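Galactose-binding-like protein (Bacteroides thetaiotaomicron, PDB 7M1B) is a SusE-like protein whose galactose-binding-like domain probably binds sugars at the cell surface, its family having a suspected capacity to degrade glycans. Local coordinates at residues 205-210 with 373-378; 270-275 with 340-345; 226-231 with 256-261. All blocks are in the same frame, centred on the assembly; numbering follows the deposited sequence.

Contact 1 (205-210 with 373-378); sequences LDLTKF and QLWFYG
Strand 373-378 of the galactose-binding-like β-sandwich is flanked by the loop 205-210, where Leu205 grips the strand through its backbone: Leu205 N donates to Phe376 O at 2.9 Å, with an N-H...O angle of 167°. One water adds a second tie, donating to Leu205 O and accepting from Phe376 N, so the N-H and the C=O of Phe376 are both engaged, one through water and one directly.

Beyond that point the loop turns through a short 3-10 segment, 207-209, opened by an Asx turn in which Asp206 OD1 takes both Thr208 N and Thr208 OG1 from the same face of its carboxylate. The turn brings Leu207 down on the indole of Trp375. With CG beside the backbone N (chi1 -73°), the chain carries CD1 over one face of the five-membered ring, 3.8 Å from the centroid, while CD2 rests 3.7 Å from Leu374 O. A bond at its edge restrains the indole's rotation: Trp375 NE1 donates to Gln373 OE1 (3.0 Å), in the ring plane and on a carbonyl lone pair.

Phe376 CB is met from the loop by two side chains: Phe210 CZ at 4.0 Å, with CB at the edge of the Phe210 ring, and Leu205 CD1 at 4.1 Å. Trp375 and Phe376 thus point to opposite faces, the alternation of a β-strand, and the loop packs against both along one strand of the sandwich.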
# COMPACT_ATOMS: atom_id res chain seq x y z
N LEU A 205 6.78 -11.19 -1.29
CA LEU A 205 6.26 -12.07 -0.27
C LEU A 205 5.83 -13.39 -0.93
O LEU A 205 5.31 -13.41 -2.06
CB LEU A 205 5.10 -11.40 0.45
CG LEU A 205 5.48 -10.09 1.14
CD1 LEU A 205 4.25 -9.54 1.83
CD2 LEU A 205 6.62 -10.33 2.14
N ASP A 206 5.97 -14.48 -0.19
CA ASP A 206 5.73 -15.85 -0.71
C ASP A 206 4.26 -15.99 -1.14
O ASP A 206 3.35 -16.09 -0.32
CB ASP A 206 6.02 -16.79 0.46
CG ASP A 206 5.88 -18.29 0.10
OD1 ASP A 206 5.33 -18.60 -0.98
OD2 ASP A 206 6.19 -19.13 0.99
N LEU A 207 4.06 -16.06 -2.46
CA LEU A 207 2.73 -16.11 -3.04
C LEU A 207 1.95 -17.35 -2.62
O LEU A 207 0.70 -17.37 -2.65
CB LEU A 207 2.82 -15.99 -4.56
CG LEU A 207 3.17 -14.57 -5.05
CD1 LEU A 207 3.60 -14.57 -6.53
CD2 LEU A 207 2.01 -13.56 -4.82
N THR A 208 2.66 -18.46 -2.34
CA THR A 208 1.96 -19.70 -2.07
C THR A 208 1.24 -19.69 -0.73
O THR A 208 0.25 -20.45 -0.60
CB THR A 208 2.96 -20.88 -2.03
OG1 THR A 208 3.78 -20.86 -0.85
CG2 THR A 208 3.87 -20.96 -3.22
N LYS A 209 1.54 -18.67 0.12
CA LYS A 209 0.85 -18.54 1.41
C LYS A 209 -0.40 -17.63 1.30
O LYS A 209 -1.21 -17.65 2.24
CB LYS A 209 1.77 -18.00 2.52
CG LYS A 209 3.08 -18.79 2.76
CD LYS A 209 3.89 -18.26 3.91
CE LYS A 209 5.03 -19.20 4.31
NZ LYS A 209 5.58 -18.79 5.62
N PHE A 210 -0.62 -17.01 0.13
CA PHE A 210 -1.78 -16.12 -0.02
C PHE A 210 -3.07 -16.91 -0.28
O PHE A 210 -3.08 -17.86 -1.13
CB PHE A 210 -1.60 -15.17 -1.21
CG PHE A 210 -0.69 -14.01 -0.93
CD1 PHE A 210 0.67 -14.19 -0.63
CD2 PHE A 210 -1.15 -12.70 -1.12
CE1 PHE A 210 1.48 -13.09 -0.41
CE2 PHE A 210 -0.31 -11.61 -0.92
CZ PHE A 210 1.03 -11.80 -0.57
N GLN A 373 -3.63 -10.56 -11.45
CA GLN A 373 -2.49 -10.93 -10.58
C GLN A 373 -2.17 -9.80 -9.61
O GLN A 373 -2.28 -8.63 -10.01
CB GLN A 373 -1.25 -11.27 -11.44
CG GLN A 373 -0.18 -12.06 -10.66
CD GLN A 373 -0.36 -13.57 -10.53
OE1 GLN A 373 0.41 -14.20 -9.80
NE2 GLN A 373 -1.50 -14.13 -10.90
N LEU A 374 -1.69 -10.15 -8.38
CA LEU A 374 -1.24 -9.11 -7.42
C LEU A 374 0.01 -9.65 -6.73
O LEU A 374 -0.02 -10.83 -6.26
CB LEU A 374 -2.26 -8.94 -6.30
CG LEU A 374 -3.58 -8.32 -6.71
CD1 LEU A 374 -4.53 -8.33 -5.51
CD2 LEU A 374 -3.32 -6.88 -7.19
N TRP A 375 1.14 -8.95 -6.90
CA TRP A 375 2.34 -9.34 -6.17
C TRP A 375 2.66 -8.29 -5.11
O TRP A 375 2.74 -7.14 -5.45
CB TRP A 375 3.53 -9.47 -7.13
CG TRP A 375 3.48 -10.66 -8.05
CD1 TRP A 375 2.46 -11.57 -8.14
CD2 TRP A 375 4.44 -10.95 -9.08
NE1 TRP A 375 2.78 -12.47 -9.14
CE2 TRP A 375 3.98 -12.10 -9.73
CE3 TRP A 375 5.71 -10.40 -9.45
CZ2 TRP A 375 4.70 -12.69 -10.79
CZ3 TRP A 375 6.39 -11.02 -10.48
CH2 TRP A 375 5.91 -12.15 -11.16
N PHE A 376 2.93 -8.74 -3.87
CA PHE A 376 3.18 -7.81 -2.75
C PHE A 376 4.67 -7.89 -2.37
O PHE A 376 5.24 -8.98 -2.40
CB PHE A 376 2.32 -8.17 -1.55
CG PHE A 376 0.93 -7.59 -1.63
CD1 PHE A 376 0.10 -7.81 -2.70
CD2 PHE A 376 0.53 -6.66 -0.65
CE1 PHE A 376 -1.14 -7.19 -2.72
CE2 PHE A 376 -0.71 -6.07 -0.68
CZ PHE A 376 -1.48 -6.23 -1.80
N TYR A 377 5.22 -6.76 -1.95
CA TYR A 377 6.61 -6.68 -1.58
C TYR A 377 6.71 -6.11 -0.19
O TYR A 377 5.91 -5.25 0.15
CB TYR A 377 7.44 -5.81 -2.53
CG TYR A 377 7.52 -6.40 -3.93
CD1 TYR A 377 6.47 -6.20 -4.84
CD2 TYR A 377 8.59 -7.18 -4.32
CE1 TYR A 377 6.49 -6.77 -6.10
CE2 TYR A 377 8.65 -7.75 -5.59
CZ TYR A 377 7.59 -7.54 -6.48
OH TYR A 377 7.64 -8.07 -7.74
N GLY A 378 7.70 -6.56 0.60
CA GLY A 378 7.89 -5.92 1.90
C GLY A 378 8.89 -6.78 2.71
O GLY A 378 9.64 -7.61 2.16
O HOH W 1 3.82 -11.39 -3.27

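Contact 2 (270-275 with 340-345); sequences RFTSWQ and GEEFEF
Phe271 and Phe343 lie side by side on one face of an antiparallel strand pair, their ring planes 24° apart but slid so that they barely overlap. Phe271 CE1 lies only 3.5 Å from Phe343 CB. The Phe271 CG sits between backbone N and carbonyl carbon (chi1 70°), which swings the ring toward the neighbouring strand; its CD1 then meets Phe345 CZ at 3.5 Å, with the two rings oblique. Two backbone bonds, Phe271 N to Phe343 O and Phe343 N to Phe271 O, close this hydrogen-bonded pair, and Ser273 with Glu341 repeats the pattern.

On the other face, Arg270, Thr272 and Glu342 run side by side. Glu342, bent at chi2 (-73°), brings OE2 back to Thr272 OG1, which donates over a short 2.5 Å on the syn side but tilted out of the carboxylate plane. The same oxygen meets the guanidinium edge in a long salt bridge, Arg270 NH1 to Glu342 OE2 at 3.3 Å, with two waters also linking the groups; Arg270 NE has its own salt bridge to Glu202.

At the far end, Gly340 CA sits over the five-membered ring of Trp274, 3.5 Å from its centroid, alongside Thr272 CG2 on the same face. Glu341 OE1 accepts from Gln275 NE2 (2.9 Å), which comes from above the carboxylate plane, and from two waters; Glu341 OE2 is taken by Ser318, and Gln275 OE1 by Tyr284 N. The cluster of Phe271, Phe343 and Phe345 packs on Trp292, Val294, Leu313 and Cys316, in the apolar interior of a galactose-binding-like β-sandwich.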
# COMPACT_ATOMS: atom_id res chain seq x y z
N ARG A 270 5.38 -2.09 -1.37
CA ARG A 270 4.67 -1.76 -2.61
C ARG A 270 4.03 -3.04 -3.16
O ARG A 270 4.25 -4.13 -2.61
CB ARG A 270 5.76 -1.28 -3.59
CG ARG A 270 6.74 -2.36 -4.02
CD ARG A 270 7.90 -1.76 -4.87
NE ARG A 270 8.80 -2.80 -5.38
CZ ARG A 270 8.68 -3.57 -6.48
NH1 ARG A 270 7.65 -3.47 -7.31
NH2 ARG A 270 9.62 -4.46 -6.73
N PHE A 271 3.13 -2.88 -4.14
CA PHE A 271 2.63 -4.06 -4.82
C PHE A 271 2.49 -3.74 -6.30
O PHE A 271 2.53 -2.58 -6.72
CB PHE A 271 1.28 -4.51 -4.19
CG PHE A 271 0.08 -3.61 -4.44
CD1 PHE A 271 -0.13 -2.43 -3.71
CD2 PHE A 271 -0.75 -3.85 -5.54
CE1 PHE A 271 -1.23 -1.60 -3.97
CE2 PHE A 271 -1.85 -3.03 -5.80
CZ PHE A 271 -2.06 -1.85 -5.06
N THR A 272 2.38 -4.82 -7.09
CA THR A 272 2.21 -4.73 -8.53
C THR A 272 0.88 -5.40 -8.87
O THR A 272 0.55 -6.47 -8.31
CB THR A 272 3.30 -5.44 -9.35
OG1 THR A 272 4.53 -4.93 -8.83
CG2 THR A 272 3.21 -5.19 -10.83
N SER A 273 0.07 -4.76 -9.74
CA SER A 273 -1.29 -5.22 -10.06
C SER A 273 -1.37 -5.42 -11.57
O SER A 273 -0.88 -4.58 -12.36
CB SER A 273 -2.29 -4.10 -9.67
OG SER A 273 -3.58 -4.56 -9.99
N TRP A 274 -1.86 -6.60 -12.00
CA TRP A 274 -2.15 -6.82 -13.41
C TRP A 274 -3.63 -7.00 -13.67
O TRP A 274 -4.28 -7.74 -12.95
CB TRP A 274 -1.48 -8.11 -13.92
CG TRP A 274 0.01 -7.96 -14.06
CD1 TRP A 274 0.67 -7.76 -15.23
CD2 TRP A 274 1.00 -8.20 -13.05
NE1 TRP A 274 2.03 -7.86 -15.04
CE2 TRP A 274 2.26 -8.12 -13.70
CE3 TRP A 274 0.97 -8.43 -11.66
CZ2 TRP A 274 3.48 -8.24 -13.00
CZ3 TRP A 274 2.18 -8.62 -10.99
CH2 TRP A 274 3.41 -8.51 -11.65
N GLN A 275 -4.11 -6.30 -14.73
CA GLN A 275 -5.48 -6.47 -15.20
C GLN A 275 -5.61 -7.77 -16.02
O GLN A 275 -4.64 -8.24 -16.64
CB GLN A 275 -5.85 -5.33 -16.18
CG GLN A 275 -5.95 -3.97 -15.46
CD GLN A 275 -6.10 -2.89 -16.51
OE1 GLN A 275 -6.89 -3.00 -17.45
NE2 GLN A 275 -5.34 -1.82 -16.32
N GLY A 340 2.53 -4.71 -15.69
CA GLY A 340 2.20 -4.64 -14.27
C GLY A 340 2.22 -3.18 -13.80
O GLY A 340 3.16 -2.42 -14.04
N GLU A 341 1.19 -2.81 -13.07
CA GLU A 341 1.00 -1.43 -12.53
C GLU A 341 1.50 -1.38 -11.09
O GLU A 341 1.11 -2.18 -10.22
CB GLU A 341 -0.47 -1.10 -12.72
CG GLU A 341 -0.86 -1.01 -14.18
CD GLU A 341 -2.37 -0.84 -14.30
OE1 GLU A 341 -3.04 -1.78 -14.55
OE2 GLU A 341 -2.82 0.33 -13.99
N GLU A 342 2.36 -0.38 -10.83
CA GLU A 342 3.07 -0.36 -9.56
C GLU A 342 2.47 0.66 -8.60
O GLU A 342 2.15 1.79 -9.02
CB GLU A 342 4.53 0.10 -9.86
CG GLU A 342 5.19 -0.73 -10.95
CD GLU A 342 5.59 -2.13 -10.57
OE1 GLU A 342 6.23 -2.78 -11.43
OE2 GLU A 342 5.28 -2.57 -9.42
N PHE A 343 2.32 0.26 -7.33
CA PHE A 343 1.78 1.16 -6.32
C PHE A 343 2.60 1.08 -5.03
O PHE A 343 2.89 -0.02 -4.57
CB PHE A 343 0.31 0.77 -5.97
CG PHE A 343 -0.57 0.83 -7.19
CD1 PHE A 343 -1.08 2.06 -7.59
CD2 PHE A 343 -0.73 -0.24 -8.05
CE1 PHE A 343 -1.85 2.17 -8.75
CE2 PHE A 343 -1.51 -0.14 -9.20
CZ PHE A 343 -2.02 1.07 -9.58
N GLU A 344 2.87 2.22 -4.37
CA GLU A 344 3.67 2.23 -3.15
C GLU A 344 2.75 2.42 -1.96
O GLU A 344 1.63 2.98 -2.08
CB GLU A 344 4.67 3.40 -3.12
CG GLU A 344 5.53 3.47 -4.35
CD GLU A 344 6.67 4.44 -4.24
OE1 GLU A 344 6.63 5.24 -3.33
OE2 GLU A 344 7.58 4.36 -5.07
N PHE A 345 3.13 1.79 -0.84
CA PHE A 345 2.33 1.93 0.36
C PHE A 345 2.79 3.10 1.18
O PHE A 345 3.94 3.52 1.06
CB PHE A 345 2.50 0.74 1.29
CG PHE A 345 1.72 -0.44 0.80
CD1 PHE A 345 0.30 -0.42 0.90
CD2 PHE A 345 2.32 -1.49 0.11
CE1 PHE A 345 -0.43 -1.47 0.39
CE2 PHE A 345 1.57 -2.56 -0.34
CZ PHE A 345 0.19 -2.54 -0.20
O HOH W 2 5.32 -1.61 -7.04
O HOH W 3 8.00 -4.37 -10.01
O HOH W 4 -4.02 -2.80 -12.08
O HOH W 5 -2.49 -4.22 -15.71

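Contact 3 (226-231 with 256-261); sequences HTLESL and VWFTFD
Leu228, in the 3-10 turn 228-231, plugs against strand 256-261 of the galactose-binding-like β-sandwich, and its side chain carries most of the contact. From CB, which points toward the strand, the chain goes to CG, placed opposite the backbone N (chi1 -169°), and this extension carries both methyls out to the strand. There the branches part. CD1 settles over one face of the Phe258 ring, 4.0 Å from the centroid and 15° off the normal, a CH-pi contact displaced toward the CD1 and CE1 side of the ring. CD2 also touches Phe258 CD1, at 3.9 Å, and reaches further along the strand to Phe260 CB at 4.0 Å and the backbone of Thr259.

One turn on, Leu231 adds a looser touch, its CD1 4.4 Å from Phe258 CZ. No hydrogen bond crosses between the segments; the join is van der Waals packing, mostly of apolar side chains. Within the turn, Thr227 OG1 accepts from Glu229 N in an ST turn, and His226 ND1 shares a 2.7 Å hydrogen bond with Ser230 OG, lying in the imidazole plane.

The strand residues have further neighbours in the core: Phe258 meets Phe357 with nearly parallel planes, and Phe260 packs on Phe232. Thr259 CB points away from the turn, its OG1 hydrogen-bonded to Asp218 and Arg356. What faces the turn from this residue is its carbonyl, with Thr259 O 3.5 Å from Leu228 CD2.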
# COMPACT_ATOMS: atom_id res chain seq x y z
N HIS A 226 -12.68 -19.73 -11.62
CA HIS A 226 -11.46 -19.42 -10.88
C HIS A 226 -11.82 -18.99 -9.46
O HIS A 226 -12.97 -19.17 -9.03
CB HIS A 226 -10.56 -18.36 -11.60
CG HIS A 226 -9.68 -18.88 -12.68
ND1 HIS A 226 -8.32 -19.17 -12.44
CD2 HIS A 226 -9.88 -19.05 -14.00
CE1 HIS A 226 -7.75 -19.54 -13.57
NE2 HIS A 226 -8.70 -19.45 -14.56
N THR A 227 -10.83 -18.65 -8.66
CA THR A 227 -11.05 -18.13 -7.32
C THR A 227 -10.17 -16.92 -7.06
O THR A 227 -9.25 -16.60 -7.81
CB THR A 227 -10.87 -19.16 -6.19
OG1 THR A 227 -9.44 -19.30 -6.00
CG2 THR A 227 -11.56 -20.46 -6.47
N LEU A 228 -10.42 -16.21 -5.95
CA LEU A 228 -9.53 -15.11 -5.61
C LEU A 228 -8.07 -15.52 -5.57
O LEU A 228 -7.19 -14.72 -5.88
CB LEU A 228 -10.01 -14.47 -4.28
CG LEU A 228 -9.33 -13.14 -3.93
CD1 LEU A 228 -9.58 -12.07 -4.95
CD2 LEU A 228 -9.78 -12.71 -2.54
N GLU A 229 -7.80 -16.80 -5.18
CA GLU A 229 -6.41 -17.22 -5.04
C GLU A 229 -5.70 -17.30 -6.40
O GLU A 229 -4.46 -17.25 -6.43
CB GLU A 229 -6.36 -18.60 -4.36
CG GLU A 229 -5.02 -18.90 -3.76
CD GLU A 229 -4.92 -20.36 -3.37
OE1 GLU A 229 -5.98 -20.96 -2.90
OE2 GLU A 229 -3.74 -20.84 -3.40
N SER A 230 -6.42 -17.26 -7.54
CA SER A 230 -5.81 -17.13 -8.85
C SER A 230 -4.99 -15.87 -8.98
O SER A 230 -4.09 -15.78 -9.84
CB SER A 230 -6.94 -17.14 -9.87
OG SER A 230 -7.51 -18.45 -9.96
N LEU A 231 -5.25 -14.83 -8.14
CA LEU A 231 -4.41 -13.65 -8.26
C LEU A 231 -2.99 -13.85 -7.77
O LEU A 231 -2.12 -12.99 -8.00
CB LEU A 231 -4.99 -12.44 -7.51
CG LEU A 231 -6.44 -12.05 -7.91
CD1 LEU A 231 -6.78 -10.77 -7.09
CD2 LEU A 231 -6.46 -11.73 -9.45
N VAL A 256 -17.17 -1.49 -3.11
CA VAL A 256 -17.26 -2.90 -2.73
C VAL A 256 -15.87 -3.38 -2.35
O VAL A 256 -14.91 -2.69 -2.64
CB VAL A 256 -17.81 -3.74 -3.90
CG1 VAL A 256 -19.24 -3.30 -4.29
CG2 VAL A 256 -16.88 -3.73 -5.13
N TRP A 257 -15.73 -4.60 -1.80
CA TRP A 257 -14.39 -4.98 -1.35
C TRP A 257 -14.28 -6.52 -1.37
O TRP A 257 -15.27 -7.27 -1.17
CB TRP A 257 -14.11 -4.42 0.08
CG TRP A 257 -15.22 -4.66 1.06
CD1 TRP A 257 -15.45 -5.76 1.84
CD2 TRP A 257 -16.24 -3.71 1.39
NE1 TRP A 257 -16.59 -5.61 2.60
CE2 TRP A 257 -17.08 -4.33 2.37
CE3 TRP A 257 -16.54 -2.41 0.92
CZ2 TRP A 257 -18.22 -3.69 2.89
CZ3 TRP A 257 -17.67 -1.78 1.46
CH2 TRP A 257 -18.47 -2.39 2.45
N PHE A 258 -13.03 -6.99 -1.44
CA PHE A 258 -12.70 -8.38 -1.20
C PHE A 258 -11.52 -8.45 -0.24
O PHE A 258 -10.84 -7.45 -0.01
CB PHE A 258 -12.45 -9.21 -2.47
CG PHE A 258 -11.31 -8.70 -3.34
CD1 PHE A 258 -10.01 -8.79 -2.93
CD2 PHE A 258 -11.54 -8.11 -4.57
CE1 PHE A 258 -8.96 -8.33 -3.72
CE2 PHE A 258 -10.51 -7.67 -5.38
CZ PHE A 258 -9.21 -7.74 -4.95
N THR A 259 -11.36 -9.64 0.37
CA THR A 259 -10.45 -9.86 1.49
C THR A 259 -9.60 -11.08 1.24
O THR A 259 -10.11 -12.14 0.86
CB THR A 259 -11.18 -10.09 2.85
OG1 THR A 259 -12.20 -9.08 2.97
CG2 THR A 259 -10.24 -10.07 4.02
N PHE A 260 -8.27 -10.93 1.49
CA PHE A 260 -7.46 -12.15 1.41
C PHE A 260 -6.43 -12.15 2.56
O PHE A 260 -6.27 -11.16 3.27
CB PHE A 260 -6.72 -12.28 0.07
CG PHE A 260 -5.86 -11.14 -0.38
CD1 PHE A 260 -4.53 -11.12 0.01
CD2 PHE A 260 -6.38 -10.08 -1.12
CE1 PHE A 260 -3.70 -10.11 -0.48
CE2 PHE A 260 -5.55 -9.05 -1.57
CZ PHE A 260 -4.20 -9.07 -1.26
N ASP A 261 -5.84 -13.32 2.78
CA ASP A 261 -4.84 -13.51 3.84
C ASP A 261 -3.50 -13.64 3.12
O ASP A 261 -3.27 -14.61 2.36
CB ASP A 261 -5.26 -14.76 4.65
CG ASP A 261 -4.34 -15.14 5.79
OD1 ASP A 261 -3.39 -14.39 6.00
OD2 ASP A 261 -4.53 -16.27 6.38

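All three contacts belong to the galactose-binding-like domain and reach one antiparallel sheet. Contact 1 uses strand 370-380, contact 2 pairs strands 256-274 and 341-344, and contact 3 lies on the earlier part of strand 256-274. Contacts 1 and 2 have centres about 11 Å apart and touch where Trp375 O and Gln373 O meet Thr272 N and Trp274 N. The centre of contact 3 is about 12 Å from that of contact 1, which it touches through Leu231 O and Leu374 N, and about 16 Å from that of contact 2, without touching. Contact 1 joins the segment after strand 203-204 to the final strand, enclosing the other two, which follow in series.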